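Local coordinates for protein endoglucanase A (Clostridium cellulolyticum, PDB 1EDG) that probably hydrolyses internal beta-1,4-glucosidic bonds of cellulose, as a family 5 glycoside hydrolase with a TIM-barrel catalytic domain, at residues Q198-F203 and M220-V225; N76-P81 and N113-I118; N37-F42 and D52-W57; S252-C257 and I305-A310. All coordinates share one frame; numbering follows the deposited sequence.

Contact 1 of 4, residues Q198-F203 and M220-V225; sequences QLNQDF and MCPGYV
Asn200 lays its side-chain amide against the CB of Cys221. The OD1 of Asn200 is 3.6 Å from Cys221 CB, and the amide carbon follows close behind. The other end of the amide makes the direct polar link. Asn200 ND2 donates to Pro222 O at 3.1 Å, with an N-H...O angle of 156°. The acceptor lies almost in the amide plane of Asn200. Asn200 OD1 accepts a hydrogen bond from a water at 2.8 Å, and the same water donates to Met220 O at 3.0 Å. The amide is thus held at both ends by the strand backbone, once directly and once through water, which should fix its flip.

One turn along the helix, Phe203 adds a ring contact. A chi1 of 155° swings the ring to the strand, with CE2 3.6 Å from Met220 O. Cys221 SG sits at the edge of this ring, 5.4 Å from its centroid, as an apolar sulfur-aromatic contact.

The pair joins helix 187-209 to strand 219-222 of the TIM barrel, and the two run nearly antiparallel. Phe203 also reaches helix 138-155, where its ring meets Trp149. Met220 points the other way, and Cys221 bonds through its backbone to strand 249-254.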
loop_
_atom_site.group_PDB
_atom_site.type_symbol
_atom_site.label_atom_id
_atom_site.label_comp_id
_atom_site.label_asym_id
_atom_site.label_seq_id
_atom_site.Cartn_x
_atom_site.Cartn_y
_atom_site.Cartn_z
ATOM N N GLN A 198 -1.213 19.727 1.493
ATOM C CA GLN A 198 -0.322 20.519 0.646
ATOM C C GLN A 198 0.686 19.646 -0.104
ATOM O O GLN A 198 0.894 19.822 -1.306
ATOM C CB GLN A 198 0.408 21.582 1.481
ATOM C CG GLN A 198 -0.523 22.643 2.100
ATOM C CD GLN A 198 0.205 23.628 3.020
ATOM O OE1 GLN A 198 -0.105 23.736 4.213
ATOM N NE2 GLN A 198 1.173 24.354 2.466
ATOM N N LEU A 199 1.293 18.691 0.595
ATOM C CA LEU A 199 2.265 17.799 -0.034
ATOM C C LEU A 199 1.634 16.914 -1.113
ATOM O O LEU A 199 2.240 16.680 -2.162
ATOM C CB LEU A 199 3.005 16.978 1.024
ATOM C CG LEU A 199 3.900 17.823 1.946
ATOM C CD1 LEU A 199 4.454 16.962 3.074
ATOM C CD2 LEU A 199 5.020 18.486 1.154
ATOM N N ASN A 200 0.407 16.453 -0.879
ATOM C CA ASN A 200 -0.301 15.645 -1.874
ATOM C C ASN A 200 -0.522 16.502 -3.122
ATOM O O ASN A 200 -0.356 16.041 -4.255
ATOM C CB ASN A 200 -1.647 15.159 -1.321
ATOM C CG ASN A 200 -1.535 13.844 -0.581
ATOM O OD1 ASN A 200 -0.715 12.992 -0.935
ATOM N ND2 ASN A 200 -2.373 13.655 0.430
ATOM N N GLN A 201 -0.871 17.770 -2.904
ATOM C CA GLN A 201 -1.096 18.707 -3.997
ATOM C C GLN A 201 0.194 18.935 -4.795
ATOM O O GLN A 201 0.175 18.935 -6.027
ATOM C CB GLN A 201 -1.637 20.035 -3.454
ATOM C CG GLN A 201 -2.022 21.020 -4.533
ATOM C CD GLN A 201 -3.180 20.534 -5.385
ATOM O OE1 GLN A 201 -4.320 20.502 -4.926
ATOM N NE2 GLN A 201 -2.896 20.158 -6.621
ATOM N N ASP A 202 1.315 19.112 -4.099
ATOM C CA ASP A 202 2.605 19.322 -4.768
ATOM C C ASP A 202 2.990 18.094 -5.604
ATOM O O ASP A 202 3.492 18.228 -6.719
ATOM C CB ASP A 202 3.708 19.623 -3.745
ATOM C CG ASP A 202 3.525 20.977 -3.065
ATOM O OD1 ASP A 202 3.056 21.929 -3.726
ATOM O OD2 ASP A 202 3.848 21.091 -1.864
ATOM N N PHE A 203 2.754 16.907 -5.045
ATOM C CA PHE A 203 3.034 15.633 -5.712
ATOM C C PHE A 203 2.267 15.568 -7.038
ATOM O O PHE A 203 2.852 15.305 -8.094
ATOM C CB PHE A 203 2.640 14.477 -4.773
ATOM C CG PHE A 203 2.305 13.182 -5.473
ATOM C CD1 PHE A 203 3.237 12.540 -6.286
ATOM C CD2 PHE A 203 1.054 12.600 -5.298
ATOM C CE1 PHE A 203 2.926 11.333 -6.917
ATOM C CE2 PHE A 203 0.729 11.394 -5.921
ATOM C CZ PHE A 203 1.668 10.757 -6.734
ATOM N N MET A 220 -2.163 7.975 -6.353
ATOM C CA MET A 220 -2.723 7.626 -5.049
ATOM C C MET A 220 -2.292 8.618 -3.976
ATOM O O MET A 220 -1.124 9.020 -3.917
ATOM C CB MET A 220 -2.294 6.214 -4.637
ATOM C CG MET A 220 -2.975 5.103 -5.417
ATOM S SD MET A 220 -2.188 3.483 -5.167
ATOM C CE MET A 220 -2.521 3.179 -3.424
ATOM N N CYS A 221 -3.233 8.973 -3.102
ATOM C CA CYS A 221 -2.973 9.916 -2.023
ATOM C C CYS A 221 -3.561 9.442 -0.696
ATOM O O CYS A 221 -4.740 9.078 -0.630
ATOM C CB CYS A 221 -3.582 11.284 -2.358
ATOM S SG CYS A 221 -2.939 12.046 -3.851
ATOM N N PRO A 222 -2.729 9.357 0.357
ATOM C CA PRO A 222 -3.165 8.929 1.683
ATOM C C PRO A 222 -3.454 10.152 2.565
ATOM O O PRO A 222 -3.093 11.287 2.213
ATOM C CB PRO A 222 -1.943 8.186 2.214
ATOM C CG PRO A 222 -0.823 9.014 1.687
ATOM C CD PRO A 222 -1.251 9.313 0.259
ATOM N N GLY A 223 -4.146 9.905 3.670
ATOM C CA GLY A 223 -4.423 10.938 4.650
ATOM C C GLY A 223 -3.420 10.665 5.760
ATOM O O GLY A 223 -2.485 9.885 5.559
ATOM N N TYR A 224 -3.617 11.251 6.935
ATOM C CA TYR A 224 -2.700 11.051 8.063
ATOM C C TYR A 224 -2.467 9.560 8.367
ATOM O O TYR A 224 -3.422 8.815 8.622
ATOM C CB TYR A 224 -3.227 11.778 9.310
ATOM C CG TYR A 224 -2.220 11.883 10.438
ATOM C CD1 TYR A 224 -1.252 12.885 10.444
ATOM C CD2 TYR A 224 -2.218 10.962 11.481
ATOM C CE1 TYR A 224 -0.301 12.963 11.459
ATOM C CE2 TYR A 224 -1.273 11.028 12.499
ATOM C CZ TYR A 224 -0.313 12.027 12.482
ATOM O OH TYR A 224 0.651 12.051 13.466
ATOM N N VAL A 225 -1.193 9.153 8.339
ATOM C CA VAL A 225 -0.723 7.773 8.570
ATOM C C VAL A 225 -1.466 6.741 7.716
ATOM O O VAL A 225 -1.479 5.550 8.045
ATOM C CB VAL A 225 -0.801 7.331 10.062
ATOM C CG1 VAL A 225 0.168 6.182 10.334
ATOM C CG2 VAL A 225 -0.439 8.450 10.955
HETATM O O HOH W 1 0.535 10.843 -2.210
#

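Contact 2 of 4, residues N76-P81 and N113-I118; sequences NTVRIP and NKMYVI
The Tyr116 ring meets Asn76 at its edge, where ND2 of Asn76 is 3.6 Å from CD1 of Tyr116 and the carbonyl O of Asn76 also lies in the ring plane. The Asn76 amide stands nearly upright to the ring, at 81°. His162 stacks on Tyr116. Asn76 just precedes strand 77-80 and Tyr116 opens strand 116-120. These adjacent parallel strands of the TIM barrel are joined by a beta-alpha-beta crossover through helix 97-111.

Four backbone bonds tie the strands. The first runs from Tyr116 N to Asn76 O at 2.9 Å, and the last from Ile80 N to Ile118 O at 2.8 Å. On one face, Arg79 CG packs 3.6 Å from Ile118 CB. Past this apolar stem, the Arg79 guanidinium forms salt bridges with Glu166 and Glu307. Val78 and Val117 point to the other face, under helix 97-111. Val78 CG2 meets Met115 CE at 3.7 Å, and Ile80 CD1 meets Val117 CG1 at 3.8 Å. That helix ends in a Schellman motif with Lys114 as C-prime.

With CG trans to the backbone N (chi1 -161°), the Asn76 amide reaches the Tyr116 edge. Its ND2 bonds Gly28 O and donates to a water at 2.9 Å, which donates to Lys114 O at 2.7 Å.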
loop_
_atom_site.group_PDB
_atom_site.type_symbol
_atom_site.label_atom_id
_atom_site.label_comp_id
_atom_site.label_asym_id
_atom_site.label_seq_id
_atom_site.Cartn_x
_atom_site.Cartn_y
_atom_site.Cartn_z
ATOM N N ASN A 76 -2.943 -9.557 -9.625
ATOM C CA ASN A 76 -2.752 -8.805 -10.865
ATOM C C ASN A 76 -2.096 -7.436 -10.627
ATOM O O ASN A 76 -1.915 -6.647 -11.558
ATOM C CB ASN A 76 -4.067 -8.642 -11.634
ATOM C CG ASN A 76 -3.846 -8.289 -13.106
ATOM O OD1 ASN A 76 -2.936 -8.814 -13.749
ATOM N ND2 ASN A 76 -4.671 -7.406 -13.640
ATOM N N THR A 77 -1.690 -7.187 -9.387
ATOM C CA THR A 77 -1.059 -5.917 -9.033
ATOM C C THR A 77 0.067 -6.140 -8.034
ATOM O O THR A 77 -0.071 -6.929 -7.102
ATOM C CB THR A 77 -2.096 -4.964 -8.385
ATOM O OG1 THR A 77 -3.183 -4.755 -9.297
ATOM C CG2 THR A 77 -1.460 -3.618 -8.031
ATOM N N VAL A 78 1.193 -5.473 -8.251
ATOM C CA VAL A 78 2.309 -5.564 -7.317
ATOM C C VAL A 78 2.631 -4.152 -6.834
ATOM O O VAL A 78 2.770 -3.233 -7.648
ATOM C CB VAL A 78 3.599 -6.136 -7.976
ATOM C CG1 VAL A 78 4.734 -6.163 -6.954
ATOM C CG2 VAL A 78 3.348 -7.537 -8.518
ATOM N N ARG A 79 2.652 -3.951 -5.522
ATOM C CA ARG A 79 3.030 -2.647 -4.995
ATOM C C ARG A 79 4.504 -2.792 -4.626
ATOM O O ARG A 79 4.911 -3.792 -4.005
ATOM C CB ARG A 79 2.204 -2.227 -3.768
ATOM C CG ARG A 79 2.442 -0.745 -3.415
ATOM C CD ARG A 79 1.478 -0.171 -2.381
ATOM N NE ARG A 79 1.858 -0.634 -1.068
ATOM C CZ ARG A 79 2.176 0.130 -0.028
ATOM N NH1 ARG A 79 2.148 1.453 -0.083
ATOM N NH2 ARG A 79 2.638 -0.462 1.051
ATOM N N ILE A 80 5.299 -1.822 -5.050
ATOM C CA ILE A 80 6.733 -1.830 -4.792
ATOM C C ILE A 80 7.133 -0.645 -3.907
ATOM O O ILE A 80 7.339 0.470 -4.399
ATOM C CB ILE A 80 7.523 -1.787 -6.126
ATOM C CG1 ILE A 80 7.169 -3.004 -6.993
ATOM C CG2 ILE A 80 9.016 -1.734 -5.856
ATOM C CD1 ILE A 80 7.804 -2.993 -8.363
ATOM N N PRO A 81 7.193 -0.860 -2.583
ATOM C CA PRO A 81 7.570 0.185 -1.629
ATOM C C PRO A 81 9.037 0.567 -1.836
ATOM O O PRO A 81 9.895 -0.318 -1.917
ATOM C CB PRO A 81 7.406 -0.518 -0.279
ATOM C CG PRO A 81 6.383 -1.558 -0.542
ATOM C CD PRO A 81 6.802 -2.092 -1.873
ATOM N N ASN A 113 4.733 -8.916 -17.312
ATOM C CA ASN A 113 3.746 -9.939 -16.979
ATOM C C ASN A 113 2.330 -9.367 -17.116
ATOM O O ASN A 113 1.373 -9.946 -16.608
ATOM C CB ASN A 113 3.962 -10.452 -15.553
ATOM C CG ASN A 113 4.926 -11.629 -15.490
ATOM O OD1 ASN A 113 4.942 -12.482 -16.376
ATOM N ND2 ASN A 113 5.726 -11.686 -14.435
ATOM N N LYS A 114 2.206 -8.223 -17.792
ATOM C CA LYS A 114 0.918 -7.549 -18.003
ATOM C C LYS A 114 0.213 -7.201 -16.692
ATOM O O LYS A 114 -1.018 -7.137 -16.633
ATOM C CB LYS A 114 -0.001 -8.408 -18.879
ATOM C CG LYS A 114 0.482 -8.586 -20.313
ATOM C CD LYS A 114 0.174 -9.994 -20.813
ATOM C CE LYS A 114 1.004 -11.035 -20.043
ATOM N NZ LYS A 114 0.614 -12.452 -20.306
ATOM N N MET A 115 0.995 -6.980 -15.642
ATOM C CA MET A 115 0.442 -6.650 -14.336
ATOM C C MET A 115 0.434 -5.150 -14.104
ATOM O O MET A 115 1.021 -4.386 -14.871
ATOM C CB MET A 115 1.264 -7.303 -13.227
ATOM C CG MET A 115 1.304 -8.814 -13.274
ATOM S SD MET A 115 2.437 -9.477 -12.042
ATOM C CE MET A 115 1.350 -9.744 -10.677
ATOM N N TYR A 116 -0.278 -4.733 -13.066
ATOM C CA TYR A 116 -0.329 -3.331 -12.687
ATOM C C TYR A 116 0.724 -3.151 -11.581
ATOM O O TYR A 116 0.988 -4.078 -10.805
ATOM C CB TYR A 116 -1.730 -2.965 -12.185
ATOM C CG TYR A 116 -2.758 -2.880 -13.293
ATOM C CD1 TYR A 116 -3.430 -4.020 -13.744
ATOM C CD2 TYR A 116 -3.027 -1.662 -13.921
ATOM C CE1 TYR A 116 -4.336 -3.948 -14.799
ATOM C CE2 TYR A 116 -3.930 -1.577 -14.973
ATOM C CZ TYR A 116 -4.580 -2.726 -15.412
ATOM O OH TYR A 116 -5.454 -2.644 -16.477
ATOM N N VAL A 117 1.354 -1.981 -11.533
ATOM C CA VAL A 117 2.380 -1.718 -10.535
ATOM C C VAL A 117 2.146 -0.392 -9.825
ATOM O O VAL A 117 1.754 0.594 -10.448
ATOM C CB VAL A 117 3.786 -1.655 -11.188
ATOM C CG1 VAL A 117 4.856 -1.349 -10.132
ATOM C CG2 VAL A 117 4.101 -2.961 -11.892
ATOM N N ILE A 118 2.381 -0.379 -8.519
ATOM C CA ILE A 118 2.259 0.840 -7.735
ATOM C C ILE A 118 3.653 1.162 -7.203
ATOM O O ILE A 118 4.249 0.346 -6.507
ATOM C CB ILE A 118 1.308 0.673 -6.534
ATOM C CG1 ILE A 118 -0.128 0.443 -7.019
ATOM C CG2 ILE A 118 1.370 1.918 -5.644
ATOM C CD1 ILE A 118 -1.073 0.011 -5.918
HETATM O O HOH W 2 -3.626 -7.648 -16.340
#

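Contact 3 of 4, residues N37-F42 and D52-W57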
loop_
_atom_site.group_PDB
_atom_site.type_symbol
_atom_site.label_atom_id
_atom_site.label_comp_id
_atom_site.label_asym_id
_atom_site.label_seq_id
_atom_site.Cartn_x
_atom_site.Cartn_y
_atom_site.Cartn_z
ATOM N N ASN A 37 9.539 -5.182 2.761
ATOM C CA ASN A 37 10.882 -5.197 3.352
ATOM C C ASN A 37 11.996 -5.397 2.329
ATOM O O ASN A 37 12.996 -6.058 2.611
ATOM C CB ASN A 37 10.984 -6.257 4.460
ATOM C CG ASN A 37 10.347 -5.811 5.777
ATOM O OD1 ASN A 37 9.673 -4.779 5.847
ATOM N ND2 ASN A 37 10.543 -6.606 6.823
ATOM N N THR A 38 11.833 -4.802 1.153
ATOM C CA THR A 38 12.809 -4.910 0.074
ATOM C C THR A 38 13.425 -3.542 -0.248
ATOM O O THR A 38 14.310 -3.087 0.485
ATOM C CB THR A 38 12.156 -5.562 -1.152
ATOM O OG1 THR A 38 11.524 -6.773 -0.731
ATOM C CG2 THR A 38 13.178 -5.906 -2.222
ATOM N N PHE A 39 12.935 -2.853 -1.279
ATOM C CA PHE A 39 13.481 -1.540 -1.617
ATOM C C PHE A 39 13.157 -0.472 -0.565
ATOM O O PHE A 39 13.694 0.642 -0.613
ATOM C CB PHE A 39 13.018 -1.100 -3.000
ATOM C CG PHE A 39 13.558 -1.952 -4.114
ATOM C CD1 PHE A 39 14.910 -1.913 -4.443
ATOM C CD2 PHE A 39 12.723 -2.799 -4.832
ATOM C CE1 PHE A 39 15.424 -2.701 -5.473
ATOM C CE2 PHE A 39 13.228 -3.593 -5.865
ATOM C CZ PHE A 39 14.583 -3.542 -6.186
ATOM N N ASP A 40 12.280 -0.822 0.377
ATOM C CA ASP A 40 11.881 0.059 1.476
ATOM C C ASP A 40 12.840 0.025 2.674
ATOM O O ASP A 40 12.699 0.822 3.614
ATOM C CB ASP A 40 10.430 -0.217 1.939
ATOM C CG ASP A 40 10.097 -1.705 2.050
ATOM O OD1 ASP A 40 10.266 -2.428 1.057
ATOM O OD2 ASP A 40 9.611 -2.139 3.112
ATOM N N ALA A 41 13.797 -0.902 2.657
ATOM C CA ALA A 41 14.772 -1.006 3.742
ATOM C C ALA A 41 15.634 0.264 3.735
ATOM O O ALA A 41 16.056 0.723 2.672
ATOM C CB ALA A 41 15.645 -2.241 3.553
ATOM N N PHE A 42 15.877 0.840 4.911
ATOM C CA PHE A 42 16.677 2.062 4.990
ATOM C C PHE A 42 17.870 1.979 5.940
ATOM O O PHE A 42 18.529 2.985 6.200
ATOM C CB PHE A 42 15.796 3.267 5.340
ATOM C CG PHE A 42 15.084 3.145 6.653
ATOM C CD1 PHE A 42 15.684 3.578 7.829
ATOM C CD2 PHE A 42 13.807 2.606 6.717
ATOM C CE1 PHE A 42 15.016 3.474 9.046
ATOM C CE2 PHE A 42 13.138 2.500 7.925
ATOM C CZ PHE A 42 13.741 2.932 9.091
ATOM N N ASP A 52 22.862 -3.176 -1.649
ATOM C CA ASP A 52 22.604 -4.143 -0.587
ATOM C C ASP A 52 21.334 -3.816 0.183
ATOM O O ASP A 52 20.848 -4.633 0.970
ATOM C CB ASP A 52 23.776 -4.210 0.395
ATOM C CG ASP A 52 24.964 -4.968 -0.155
ATOM O OD1 ASP A 52 24.855 -5.602 -1.224
ATOM O OD2 ASP A 52 26.019 -4.929 0.499
ATOM N N TYR A 53 20.815 -2.605 0.001
ATOM C CA TYR A 53 19.592 -2.224 0.690
ATOM C C TYR A 53 18.440 -3.160 0.298
ATOM O O TYR A 53 17.585 -3.474 1.130
ATOM C CB TYR A 53 19.236 -0.761 0.400
ATOM C CG TYR A 53 19.981 0.235 1.268
ATOM C CD1 TYR A 53 19.623 0.426 2.600
ATOM C CD2 TYR A 53 21.037 0.989 0.755
ATOM C CE1 TYR A 53 20.295 1.346 3.407
ATOM C CE2 TYR A 53 21.721 1.916 1.552
ATOM C CZ TYR A 53 21.343 2.088 2.876
ATOM O OH TYR A 53 22.001 2.998 3.677
ATOM N N GLU A 54 18.467 -3.656 -0.938
ATOM C CA GLU A 54 17.424 -4.564 -1.421
ATOM C C GLU A 54 17.344 -5.877 -0.645
ATOM O O GLU A 54 16.254 -6.409 -0.431
ATOM C CB GLU A 54 17.608 -4.878 -2.909
ATOM C CG GLU A 54 16.566 -5.869 -3.439
ATOM C CD GLU A 54 16.736 -6.221 -4.899
ATOM O OE1 GLU A 54 17.707 -5.767 -5.540
ATOM O OE2 GLU A 54 15.882 -6.959 -5.421
ATOM N N THR A 55 18.498 -6.397 -0.230
ATOM C CA THR A 55 18.562 -7.658 0.506
ATOM C C THR A 55 18.737 -7.473 2.015
ATOM O O THR A 55 18.606 -8.430 2.789
ATOM C CB THR A 55 19.712 -8.526 -0.029
ATOM O OG1 THR A 55 20.941 -7.804 0.099
ATOM C CG2 THR A 55 19.493 -8.848 -1.497
ATOM N N SER A 56 19.008 -6.239 2.434
ATOM C CA SER A 56 19.219 -5.924 3.843
ATOM C C SER A 56 18.189 -6.524 4.805
ATOM O O SER A 56 18.556 -7.150 5.812
ATOM C CB SER A 56 19.287 -4.407 4.034
ATOM O OG SER A 56 19.607 -4.090 5.377
ATOM N N TRP A 57 16.908 -6.305 4.527
ATOM C CA TRP A 57 15.846 -6.833 5.378
ATOM C C TRP A 57 15.197 -8.088 4.793
ATOM O O TRP A 57 14.713 -8.940 5.532
ATOM C CB TRP A 57 14.747 -5.788 5.596
ATOM C CG TRP A 57 15.149 -4.547 6.326
ATOM C CD1 TRP A 57 16.366 -4.266 6.879
ATOM C CD2 TRP A 57 14.319 -3.407 6.585
ATOM N NE1 TRP A 57 16.343 -3.022 7.468
ATOM C CE2 TRP A 57 15.099 -2.473 7.302
ATOM C CE3 TRP A 57 12.987 -3.084 6.278
ATOM C CZ2 TRP A 57 14.594 -1.236 7.721
ATOM C CZ3 TRP A 57 12.485 -1.853 6.695
ATOM C CH2 TRP A 57 13.289 -0.945 7.410
HETATM O O HOH W 3 15.713 -5.476 2.288
HETATM O O HOH W 4 11.910 -9.317 6.173
#
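Trp57 starts with CB against Asn37 O, 3.5 Å away. Ala41 CB lies over one face of the indole, 3.5 Å from CD2. Ala41 CA sits 3.6 Å from the centroid of the six-membered ring, almost straight above it, as a CH-pi contact. On the pyrrole side NE1 donates to Asn43. Along the benzo edge CE3 meets Asn37 OD1 at 3.7 Å. At the tip, CH2 touches Phe42 CE2 at 3.5 Å. Here the Trp57 edge turns toward the Phe42 face in an offset edge-to-face pair, planes at 68°. A chi1 of 60° brings the Phe42 face to this edge.

Glu54 CG lies over one face of Phe39, and its carboxylate is tilted 31° to the ring, with CD of Glu54 3.7 Å from CZ of Phe39. Arg102 and Thr62 hold its oxygens. The loop after strand 32-34 is thereby packed on the short, weakly bonded helix 53-56 and on Trp57 just after it.

No direct hydrogen bond crosses. Water supplies the polar links: one accepts from Trp57 N at 2.7 Å and lies 2.8 Å from Asn37 O; another joins Asn37 ND2 to Trp57 O. The direct grip is therefore aromatic and apolar.

Contact 4 of 4, residues S252-C257 and I305-A310; sequences SVHAYC and IGECGA
Glu307 is the most covered residue here, in contact with both Tyr256 and His254. It lies near the C-terminal end of strand 303-308, the seventh strand of the TIM barrel, next to the sixth, 249-254. Family 5 glycosidases carry their nucleophilic glutamate at the end of the seventh strand, so Glu307 is probably that residue.

Tyr256 OH donates to Glu307 OE1 at 2.6 Å. It meets the oxygen on the anti side of the carboxylate, somewhat out of its plane. OE1 in turn lies in the plane of the tyrosine ring, at its edge, while ring and carboxylate planes stand 74° apart. OE2 is held by Arg79 in a salt bridge, so both oxygens have a partner and the carboxylate should rotate little.

Glu307 also covers His254. Glu307 CG sits over the centre of the imidazole, 3.7 Å from its centroid, as a CH-pi contact. The carboxylate carries on over the ring, stacked at 22°, and OE2 comes to 3.3 Å from His254 CE1. His254 ND1 bonds Glu170. A chi1 of -68° sets Glu307 CG over the imidazole, and the extended chain beyond it reaches across the ring.

Two backbone bonds cross here. Gly306 N donates to Val253 O at 2.9 Å, and Ala255 N to Glu307 O at a longer 3.2 Å. Away from the carboxylate, Val253 CG2 packs 3.6 Å from Ile305 CG1. Beyond the strands, a water accepts from Gly309 N at 2.9 Å and donates to Ala255 O at 3.2 Å.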
loop_
_atom_site.group_PDB
_atom_site.type_symbol
_atom_site.label_atom_id
_atom_site.label_comp_id
_atom_site.label_asym_id
_atom_site.label_seq_id
_atom_site.Cartn_x
_atom_site.Cartn_y
_atom_site.Cartn_z
ATOM N N SER A 252 -5.760 6.300 -0.720
ATOM C CA SER A 252 -4.984 5.194 -0.184
ATOM C C SER A 252 -5.211 5.018 1.315
ATOM O O SER A 252 -5.140 5.989 2.073
ATOM C CB SER A 252 -3.496 5.454 -0.439
ATOM O OG SER A 252 -2.687 4.485 0.207
ATOM N N VAL A 253 -5.529 3.799 1.743
ATOM C CA VAL A 253 -5.711 3.520 3.163
ATOM C C VAL A 253 -5.012 2.213 3.510
ATOM O O VAL A 253 -4.856 1.337 2.651
ATOM C CB VAL A 253 -7.206 3.408 3.608
ATOM C CG1 VAL A 253 -7.995 4.652 3.199
ATOM C CG2 VAL A 253 -7.841 2.160 3.061
ATOM N N HIS A 254 -4.533 2.111 4.744
ATOM C CA HIS A 254 -3.878 0.898 5.229
ATOM C C HIS A 254 -4.720 0.518 6.426
ATOM O O HIS A 254 -5.085 1.385 7.222
ATOM C CB HIS A 254 -2.425 1.162 5.649
ATOM C CG HIS A 254 -1.518 1.512 4.507
ATOM N ND1 HIS A 254 -0.214 1.915 4.689
ATOM C CD2 HIS A 254 -1.728 1.520 3.169
ATOM C CE1 HIS A 254 0.343 2.160 3.515
ATOM N NE2 HIS A 254 -0.553 1.927 2.576
ATOM N N ALA A 255 -5.066 -0.757 6.561
ATOM C CA ALA A 255 -5.905 -1.135 7.681
ATOM C C ALA A 255 -5.712 -2.542 8.206
ATOM O O ALA A 255 -6.343 -3.485 7.733
ATOM C CB ALA A 255 -7.367 -0.903 7.327
ATOM N N TYR A 256 -4.851 -2.675 9.206
ATOM C CA TYR A 256 -4.605 -3.958 9.846
ATOM C C TYR A 256 -5.558 -3.942 11.041
ATOM O O TYR A 256 -5.139 -3.735 12.177
ATOM C CB TYR A 256 -3.151 -4.035 10.327
ATOM C CG TYR A 256 -2.114 -3.955 9.225
ATOM C CD1 TYR A 256 -1.628 -5.109 8.619
ATOM C CD2 TYR A 256 -1.566 -2.726 8.835
ATOM C CE1 TYR A 256 -0.613 -5.048 7.658
ATOM C CE2 TYR A 256 -0.554 -2.655 7.875
ATOM C CZ TYR A 256 -0.077 -3.819 7.294
ATOM O OH TYR A 256 0.959 -3.772 6.391
ATOM N N CYS A 257 -6.847 -4.118 10.768
ATOM C CA CYS A 257 -7.890 -4.067 11.803
ATOM C C CYS A 257 -8.634 -5.389 12.027
ATOM O O CYS A 257 -9.047 -6.034 11.065
ATOM C CB CYS A 257 -8.909 -2.985 11.437
ATOM S SG CYS A 257 -8.179 -1.384 11.017
ATOM N N ILE A 305 -6.974 -0.363 -0.491
ATOM C CA ILE A 305 -6.401 -0.708 0.810
ATOM C C ILE A 305 -5.027 -1.263 0.392
ATOM O O ILE A 305 -4.905 -2.427 -0.016
ATOM C CB ILE A 305 -7.240 -1.781 1.562
ATOM C CG1 ILE A 305 -8.605 -1.198 1.960
ATOM C CG2 ILE A 305 -6.498 -2.258 2.813
ATOM C CD1 ILE A 305 -9.549 -2.189 2.616
ATOM N N GLY A 306 -4.026 -0.377 0.399
ATOM C CA GLY A 306 -2.683 -0.732 -0.019
ATOM C C GLY A 306 -1.926 -1.701 0.865
ATOM O O GLY A 306 -0.899 -2.235 0.445
ATOM N N GLU A 307 -2.389 -1.878 2.098
ATOM C CA GLU A 307 -1.752 -2.804 3.033
ATOM C C GLU A 307 -2.777 -3.424 3.976
ATOM O O GLU A 307 -3.610 -2.718 4.558
ATOM C CB GLU A 307 -0.670 -2.112 3.882
ATOM C CG GLU A 307 0.564 -1.654 3.127
ATOM C CD GLU A 307 1.669 -1.137 4.048
ATOM O OE1 GLU A 307 1.713 -1.515 5.237
ATOM O OE2 GLU A 307 2.505 -0.356 3.570
ATOM N N CYS A 308 -2.723 -4.749 4.084
ATOM C CA CYS A 308 -3.584 -5.510 4.984
ATOM C C CYS A 308 -2.907 -6.862 5.238
ATOM O O CYS A 308 -1.910 -7.194 4.586
ATOM C CB CYS A 308 -4.997 -5.690 4.403
ATOM S SG CYS A 308 -5.097 -6.650 2.885
ATOM N N GLY A 309 -3.398 -7.601 6.228
ATOM C CA GLY A 309 -2.818 -8.897 6.532
ATOM C C GLY A 309 -2.912 -9.213 8.012
ATOM O O GLY A 309 -3.375 -8.391 8.801
ATOM N N ALA A 310 -2.491 -10.419 8.380
ATOM C CA ALA A 310 -2.507 -10.864 9.768
ATOM C C ALA A 310 -1.235 -11.666 10.011
ATOM O O ALA A 310 -0.868 -12.529 9.213
ATOM C CB ALA A 310 -3.739 -11.718 10.045
HETATM O O HOH W 5 -5.751 -6.662 7.699
#

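Contacts 1, 2 and 4 are buried and share the eight-stranded barrel. Contact 3 is only partly buried and joins the loop after strand 32-34 to the short helix 53-56. Contacts 2 and 4 link neighbouring strands by backbone bonds. Contact 1 instead sets a helix on a strand, through helix side chains that meet the strand's backbone carbonyls and the Cys221 side chain. Strands 219-222 and 249-254 are adjacent, so contact 1 borders contact 4. The charged ends of contacts 2 and 4 meet inside the barrel. Contact 3 relies on rings and waters, and touches contact 2 where Phe39 packs on Ile80 and Pro81. Its nearest atoms remain about 7 Å from contact 4.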